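Local coordinates for protein S-adenosylmethionine-dependent methyltransferase (Clostridium acetobutylicum, PDB 1Y8C) that probably transfers methyl groups from S-adenosylmethionine to a substrate that is not identified, at residues F38-L44 with R100-T106; L217-V223 with I238-L244. All blocks are in the same frame, centred on the assembly; numbering follows the deposited sequence.

Interaction 1: F38-L44 with R100-T106; sequences FDDYLDL and RKFDLIT
Leu42 lays its CB squarely over the face of the Phe102 ring, 3.3 Å from that atom to the ring centroid and almost on the ring normal, while CD2 reaches the CE1 and CD1 rim. Trp63 meets the same phenylalanine ring, and on this side of the sheet Ile105 CG2 also touches Leu44 CD1. On the other side, Tyr41 has CG anti to the backbone N (chi1 168°), which runs its ring alongside Leu104 and carries the phenol to Thr106. There Thr106 OG1 accepts from Tyr41 OH at 2.8 Å and donates to Asp43 OD1 at 2.6 Å, meeting that oxygen from above the carboxylate plane. With Asp43 OD2 bonded in turn to Thr52, the carboxylate is tied at both oxygens. Beneath these side chains the backbones pair in parallel, Leu42 N to Leu104 O at 3.0 Å, Thr106 N to Leu42 O and Leu44 N to Thr106 O.

The opposite end is polar, and it loosens only at its margin, where Arg100 and Lys101 reach solvent. Asp40 and Asp103 themselves are buried and tightly bonded: Asp103 OD2 uses its anti lone pair to take the N-H of Asp40 at 2.7 Å, and Asp40 O receives both Asp103 N and Leu104 N as the chain turns its corner. Lys133 bridges Asp40 OD2 and Asp103 OD2, probably easing the repulsion between the two acids. Toward the margin, Asp40 OD1 meets Arg100 NH2 at 2.9 Å in a salt bridge whose hydrogen bond is weak and bent, with the carboxylate and guanidinium planes 66° apart. Parallel neighbours of this kind, strand 40-44 beside 104-107, form the centre of the Rossmann-like sheet of S-adenosylmethionine-dependent methyltransferases.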
loop_
_atom_site.group_PDB
_atom_site.type_symbol
_atom_site.label_atom_id
_atom_site.label_comp_id
_atom_site.label_asym_id
_atom_site.label_seq_id
_atom_site.Cartn_x
_atom_site.Cartn_y
_atom_site.Cartn_z
ATOM N N PHE A 38 -3.175 -11.671 -17.914
ATOM C CA PHE A 38 -2.028 -11.590 -17.019
ATOM C C PHE A 38 -0.654 -11.402 -17.666
ATOM O O PHE A 38 0.272 -12.173 -17.420
ATOM C CB PHE A 38 -2.018 -12.808 -16.086
ATOM C CG PHE A 38 -3.244 -12.901 -15.205
ATOM C CD1 PHE A 38 -4.476 -13.274 -15.739
ATOM C CD2 PHE A 38 -3.178 -12.570 -13.855
ATOM C CE1 PHE A 38 -5.619 -13.316 -14.949
ATOM C CE2 PHE A 38 -4.317 -12.608 -13.055
ATOM C CZ PHE A 38 -5.539 -12.980 -13.605
ATOM N N ASP A 39 -0.514 -10.348 -18.461
ATOM C CA ASP A 39 0.759 -10.075 -19.095
ATOM C C ASP A 39 1.668 -9.174 -18.283
ATOM O O ASP A 39 2.786 -9.565 -17.947
ATOM C CB ASP A 39 0.555 -9.462 -20.474
ATOM C CG ASP A 39 0.138 -10.489 -21.499
ATOM O OD1 ASP A 39 0.700 -11.607 -21.472
ATOM O OD2 ASP A 39 -0.739 -10.185 -22.341
ATOM N N ASP A 40 1.195 -7.972 -17.960
ATOM C CA ASP A 40 2.019 -7.020 -17.228
ATOM C C ASP A 40 1.457 -6.499 -15.912
ATOM O O ASP A 40 0.335 -5.984 -15.835
ATOM C CB ASP A 40 2.374 -5.867 -18.163
ATOM C CG ASP A 40 3.158 -6.339 -19.364
ATOM O OD1 ASP A 40 4.335 -6.742 -19.188
ATOM O OD2 ASP A 40 2.596 -6.337 -20.486
ATOM N N TYR A 41 2.285 -6.633 -14.879
ATOM C CA TYR A 41 1.950 -6.236 -13.518
ATOM C C TYR A 41 2.924 -5.236 -12.880
ATOM O O TYR A 41 4.136 -5.451 -12.853
ATOM C CB TYR A 41 1.866 -7.490 -12.629
ATOM C CG TYR A 41 1.817 -7.187 -11.143
ATOM C CD1 TYR A 41 0.820 -6.354 -10.611
ATOM C CD2 TYR A 41 2.760 -7.731 -10.264
ATOM C CE1 TYR A 41 0.760 -6.074 -9.248
ATOM C CE2 TYR A 41 2.712 -7.456 -8.896
ATOM C CZ TYR A 41 1.703 -6.624 -8.397
ATOM O OH TYR A 41 1.640 -6.340 -7.053
ATOM N N LEU A 42 2.364 -4.157 -12.346
ATOM C CA LEU A 42 3.126 -3.113 -11.674
ATOM C C LEU A 42 2.624 -2.908 -10.245
ATOM O O LEU A 42 1.434 -2.634 -10.003
ATOM C CB LEU A 42 2.995 -1.784 -12.420
ATOM C CG LEU A 42 3.530 -0.544 -11.683
ATOM C CD1 LEU A 42 5.051 -0.536 -11.744
ATOM C CD2 LEU A 42 2.973 0.723 -12.306
ATOM N N ASP A 43 3.535 -3.029 -9.296
ATOM C CA ASP A 43 3.177 -2.812 -7.911
ATOM C C ASP A 43 3.911 -1.565 -7.418
ATOM O O ASP A 43 5.138 -1.552 -7.334
ATOM C CB ASP A 43 3.559 -4.033 -7.081
ATOM C CG ASP A 43 3.210 -3.867 -5.631
ATOM O OD1 ASP A 43 2.252 -3.108 -5.345
ATOM O OD2 ASP A 43 3.884 -4.493 -4.780
ATOM N N LEU A 44 3.152 -0.513 -7.123
ATOM C CA LEU A 44 3.704 0.753 -6.633
ATOM C C LEU A 44 3.816 0.686 -5.124
ATOM O O LEU A 44 2.882 0.248 -4.460
ATOM C CB LEU A 44 2.773 1.912 -6.969
ATOM C CG LEU A 44 2.466 2.179 -8.428
ATOM C CD1 LEU A 44 1.252 3.094 -8.529
ATOM C CD2 LEU A 44 3.684 2.788 -9.091
ATOM N N ARG A 100 6.100 2.079 -19.726
ATOM C CA ARG A 100 5.469 0.774 -19.807
ATOM C C ARG A 100 3.994 0.836 -19.394
ATOM O O ARG A 100 3.605 1.662 -18.568
ATOM C CB ARG A 100 6.254 -0.183 -18.903
ATOM C CG ARG A 100 5.821 -1.634 -18.927
ATOM C CD ARG A 100 6.029 -2.259 -20.287
ATOM N NE ARG A 100 6.118 -3.712 -20.201
ATOM C CZ ARG A 100 6.162 -4.515 -21.258
ATOM N NH1 ARG A 100 6.118 -3.995 -22.482
ATOM N NH2 ARG A 100 6.268 -5.832 -21.091
ATOM N N LYS A 101 3.173 -0.025 -19.988
ATOM C CA LYS A 101 1.748 -0.069 -19.667
ATOM C C LYS A 101 1.465 -1.399 -18.992
ATOM O O LYS A 101 2.147 -2.388 -19.256
ATOM C CB LYS A 101 0.887 0.026 -20.923
ATOM C CG LYS A 101 0.988 1.316 -21.697
ATOM C CD LYS A 101 0.216 2.426 -21.033
ATOM C CE LYS A 101 -0.029 3.580 -22.013
ATOM N NZ LYS A 101 -1.053 3.251 -23.065
ATOM N N PHE A 102 0.446 -1.430 -18.143
ATOM C CA PHE A 102 0.135 -2.651 -17.442
ATOM C C PHE A 102 -1.324 -3.066 -17.437
ATOM O O PHE A 102 -2.229 -2.282 -17.743
ATOM C CB PHE A 102 0.619 -2.553 -16.003
ATOM C CG PHE A 102 2.053 -2.148 -15.866
ATOM C CD1 PHE A 102 2.419 -0.806 -15.899
ATOM C CD2 PHE A 102 3.042 -3.113 -15.699
ATOM C CE1 PHE A 102 3.752 -0.434 -15.754
ATOM C CE2 PHE A 102 4.376 -2.751 -15.555
ATOM C CZ PHE A 102 4.736 -1.403 -15.586
ATOM N N ASP A 103 -1.532 -4.325 -17.064
ATOM C CA ASP A 103 -2.863 -4.909 -16.990
ATOM C C ASP A 103 -3.388 -4.719 -15.586
ATOM O O ASP A 103 -4.575 -4.476 -15.380
ATOM C CB ASP A 103 -2.789 -6.397 -17.308
ATOM C CG ASP A 103 -2.351 -6.655 -18.728
ATOM O OD1 ASP A 103 -3.137 -6.315 -19.637
ATOM O OD2 ASP A 103 -1.230 -7.178 -18.936
ATOM N N LEU A 104 -2.481 -4.837 -14.626
ATOM C CA LEU A 104 -2.816 -4.685 -13.230
ATOM C C LEU A 104 -1.812 -3.791 -12.513
ATOM O O LEU A 104 -0.599 -4.001 -12.612
ATOM C CB LEU A 104 -2.845 -6.050 -12.537
ATOM C CG LEU A 104 -2.882 -5.978 -10.997
ATOM C CD1 LEU A 104 -4.156 -5.282 -10.584
ATOM C CD2 LEU A 104 -2.806 -7.374 -10.376
ATOM N N ILE A 105 -2.319 -2.797 -11.798
ATOM C CA ILE A 105 -1.464 -1.909 -11.024
ATOM C C ILE A 105 -1.974 -1.968 -9.590
ATOM O O ILE A 105 -3.183 -1.848 -9.349
ATOM C CB ILE A 105 -1.537 -0.436 -11.534
ATOM C CG1 ILE A 105 -0.972 -0.345 -12.959
ATOM C CG2 ILE A 105 -0.757 0.479 -10.612
ATOM C CD1 ILE A 105 -1.103 1.028 -13.598
ATOM N N THR A 106 -1.067 -2.197 -8.644
ATOM C CA THR A 106 -1.460 -2.240 -7.235
ATOM C C THR A 106 -0.691 -1.258 -6.378
ATOM O O THR A 106 0.473 -0.949 -6.622
ATOM C CB THR A 106 -1.248 -3.624 -6.554
ATOM O OG1 THR A 106 0.137 -3.988 -6.613
ATOM C CG2 THR A 106 -2.102 -4.681 -7.191
#

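Interaction 2: L217-V223 with I238-L244; sequences LNILDKV and ITYLVKL
With chi1 at -178° and chi2 also extended, the Lys222 chain is carried out beside Tyr240, its CG above one ring face toward the rim and its CD 3.6 Å from Tyr240 CE2. The lysine then bends at chi3, and its NZ forms a salt bridge with Glu205 of helix 205-214; Glu209 of that helix takes the tyrosine hydroxyl. Ile219 CD1 reaches the edge of the same ring. On the other face of the sheet, Lys243 places CG between its backbone N and carbonyl carbon, and its aliphatic chain lies against both methyls of Leu220; Lys243 CG lies 3.4 Å from Leu220 CD1.

The backbones pair on each side of an irregularity. Asn218 and Lys243 exchange two bonds, N to O 2.9 Å from Asn218 to Lys243, and Val223 and Thr239 do likewise. Between them, Leu241 O accepts Leu220 N at 2.6 Å and, weakly, Asp221 N at 3.2 Å, while Leu241 N returns a bond to Asp221 O. Leu220 CB also packs on Leu241 CD2. The extra residue shifts the register by one: segment 217-219 runs at 139° to 238-244, but 221-223 at 170°. Two residues facing one across an antiparallel pair make a classic beta bulge, here in the edge strand of the methyltransferase sheet.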
loop_
_atom_site.group_PDB
_atom_site.type_symbol
_atom_site.label_atom_id
_atom_site.label_comp_id
_atom_site.label_asym_id
_atom_site.label_seq_id
_atom_site.Cartn_x
_atom_site.Cartn_y
_atom_site.Cartn_z
ATOM N N LEU A 217 -10.245 8.226 -14.209
ATOM C CA LEU A 217 -10.406 6.844 -13.774
ATOM C C LEU A 217 -11.841 6.585 -13.294
ATOM O O LEU A 217 -12.420 7.412 -12.598
ATOM C CB LEU A 217 -9.414 6.551 -12.654
ATOM C CG LEU A 217 -7.954 6.616 -13.095
ATOM C CD1 LEU A 217 -7.028 6.469 -11.901
ATOM C CD2 LEU A 217 -7.702 5.522 -14.109
ATOM N N ASN A 218 -12.415 5.446 -13.673
ATOM C CA ASN A 218 -13.782 5.096 -13.271
ATOM C C ASN A 218 -13.775 4.015 -12.177
ATOM O O ASN A 218 -12.970 3.079 -12.217
ATOM C CB ASN A 218 -14.580 4.605 -14.498
ATOM C CG ASN A 218 -16.029 4.233 -14.161
ATOM O OD1 ASN A 218 -16.809 5.072 -13.693
ATOM N ND2 ASN A 218 -16.394 2.969 -14.406
ATOM N N ILE A 219 -14.674 4.145 -11.203
ATOM C CA ILE A 219 -14.745 3.174 -10.111
ATOM C C ILE A 219 -15.502 1.910 -10.506
ATOM O O ILE A 219 -16.633 1.971 -10.988
ATOM C CB ILE A 219 -15.408 3.786 -8.850
ATOM C CG1 ILE A 219 -14.619 5.009 -8.387
ATOM C CG2 ILE A 219 -15.431 2.765 -7.717
ATOM C CD1 ILE A 219 -15.210 5.685 -7.182
ATOM N N LEU A 220 -14.863 0.763 -10.303
ATOM C CA LEU A 220 -15.462 -0.521 -10.642
ATOM C C LEU A 220 -15.999 -1.192 -9.386
ATOM O O LEU A 220 -16.822 -2.103 -9.451
ATOM C CB LEU A 220 -14.423 -1.426 -11.313
ATOM C CG LEU A 220 -14.646 -1.765 -12.793
ATOM C CD1 LEU A 220 -14.860 -0.496 -13.609
ATOM C CD2 LEU A 220 -13.451 -2.535 -13.314
ATOM N N ASP A 221 -15.526 -0.742 -8.236
ATOM C CA ASP A 221 -15.983 -1.307 -6.992
ATOM C C ASP A 221 -15.270 -0.646 -5.836
ATOM O O ASP A 221 -14.115 -0.247 -5.953
ATOM C CB ASP A 221 -15.744 -2.817 -6.959
ATOM C CG ASP A 221 -16.860 -3.570 -6.229
ATOM O OD1 ASP A 221 -17.392 -3.034 -5.226
ATOM O OD2 ASP A 221 -17.190 -4.700 -6.652
ATOM N N LYS A 222 -15.991 -0.524 -4.726
ATOM C CA LYS A 222 -15.492 0.075 -3.501
ATOM C C LYS A 222 -15.929 -0.837 -2.357
ATOM O O LYS A 222 -17.083 -0.791 -1.922
ATOM C CB LYS A 222 -16.089 1.468 -3.312
ATOM C CG LYS A 222 -15.563 2.161 -2.074
ATOM C CD LYS A 222 -16.005 3.614 -1.966
ATOM C CE LYS A 222 -17.520 3.757 -1.825
ATOM N NZ LYS A 222 -17.918 5.172 -1.529
ATOM N N VAL A 223 -15.003 -1.661 -1.873
ATOM C CA VAL A 223 -15.312 -2.596 -0.800
ATOM C C VAL A 223 -14.557 -2.360 0.507
ATOM O O VAL A 223 -13.728 -1.452 0.623
ATOM C CB VAL A 223 -15.031 -4.033 -1.238
ATOM C CG1 VAL A 223 -15.776 -4.331 -2.525
ATOM C CG2 VAL A 223 -13.520 -4.241 -1.402
ATOM N N ILE A 238 -10.438 0.917 3.168
ATOM C CA ILE A 238 -11.211 0.854 1.952
ATOM C C ILE A 238 -10.400 0.426 0.738
ATOM O O ILE A 238 -9.346 0.995 0.446
ATOM C CB ILE A 238 -11.876 2.219 1.675
ATOM C CG1 ILE A 238 -12.838 2.553 2.825
ATOM C CG2 ILE A 238 -12.572 2.188 0.327
ATOM C CD1 ILE A 238 -13.443 3.947 2.804
ATOM N N THR A 239 -10.882 -0.592 0.033
ATOM C CA THR A 239 -10.177 -1.040 -1.158
ATOM C C THR A 239 -10.914 -0.616 -2.415
ATOM O O THR A 239 -12.042 -1.026 -2.648
ATOM C CB THR A 239 -10.002 -2.556 -1.183
ATOM O OG1 THR A 239 -9.135 -2.963 -0.109
ATOM C CG2 THR A 239 -9.383 -2.978 -2.516
ATOM N N TYR A 240 -10.271 0.231 -3.208
ATOM C CA TYR A 240 -10.848 0.705 -4.454
ATOM C C TYR A 240 -10.354 -0.124 -5.635
ATOM O O TYR A 240 -9.208 -0.594 -5.670
ATOM C CB TYR A 240 -10.467 2.157 -4.729
ATOM C CG TYR A 240 -11.252 3.196 -3.963
ATOM C CD1 TYR A 240 -10.821 3.647 -2.712
ATOM C CD2 TYR A 240 -12.404 3.761 -4.508
ATOM C CE1 TYR A 240 -11.510 4.637 -2.023
ATOM C CE2 TYR A 240 -13.107 4.754 -3.830
ATOM C CZ TYR A 240 -12.650 5.187 -2.587
ATOM O OH TYR A 240 -13.336 6.184 -1.936
ATOM N N LEU A 241 -11.237 -0.285 -6.609
ATOM C CA LEU A 241 -10.932 -1.016 -7.824
ATOM C C LEU A 241 -11.382 -0.126 -8.980
ATOM O O LEU A 241 -12.572 0.106 -9.162
ATOM C CB LEU A 241 -11.701 -2.322 -7.840
ATOM C CG LEU A 241 -10.901 -3.406 -8.546
ATOM C CD1 LEU A 241 -10.893 -4.654 -7.670
ATOM C CD2 LEU A 241 -11.480 -3.679 -9.928
ATOM N N VAL A 242 -10.423 0.374 -9.756
ATOM C CA VAL A 242 -10.740 1.261 -10.865
ATOM C C VAL A 242 -10.100 0.849 -12.189
ATOM O O VAL A 242 -9.242 -0.040 -12.237
ATOM C CB VAL A 242 -10.314 2.711 -10.534
ATOM C CG1 VAL A 242 -10.679 3.037 -9.093
ATOM C CG2 VAL A 242 -8.822 2.890 -10.770
ATOM N N LYS A 243 -10.537 1.514 -13.259
ATOM C CA LYS A 243 -10.028 1.268 -14.605
ATOM C C LYS A 243 -10.069 2.557 -15.418
ATOM O O LYS A 243 -10.633 3.561 -14.977
ATOM C CB LYS A 243 -10.853 0.197 -15.329
ATOM C CG LYS A 243 -12.311 0.545 -15.527
ATOM C CD LYS A 243 -12.901 -0.180 -16.729
ATOM C CE LYS A 243 -12.721 -1.702 -16.653
ATOM N NZ LYS A 243 -11.444 -2.212 -17.264
ATOM N N LEU A 244 -9.470 2.520 -16.607
ATOM C CA LEU A 244 -9.432 3.683 -17.484
ATOM C C LEU A 244 -10.814 4.029 -17.969
ATOM O O LEU A 244 -11.476 3.202 -18.592
ATOM C CB LEU A 244 -8.554 3.405 -18.688
ATOM C CG LEU A 244 -7.318 4.269 -18.822
ATOM C CD1 LEU A 244 -6.551 4.319 -17.519
ATOM C CD2 LEU A 244 -6.474 3.679 -19.928
#

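Overall arrangement
Both contacts belong to one mixed seven-stranded sheet, their centres 15 Å apart and their nearest atoms about 6 Å apart without touching. Strand 136-143 lies between them, next to 104-107 on one side and to 237-244 on the other. Interaction 1 closes before interaction 2 opens, and the separate four-stranded antiparallel sheet, strands 157-161 to 191-201, is inserted between them in sequence. The strand order 3-2-1-4-5-7-6, with 237-244 alone running against the direction of the other six strands, is that of class I methyltransferases: interaction 1 joins the two halves of the parallel part, and interaction 2 adds the C-terminal hairpin that completes one edge.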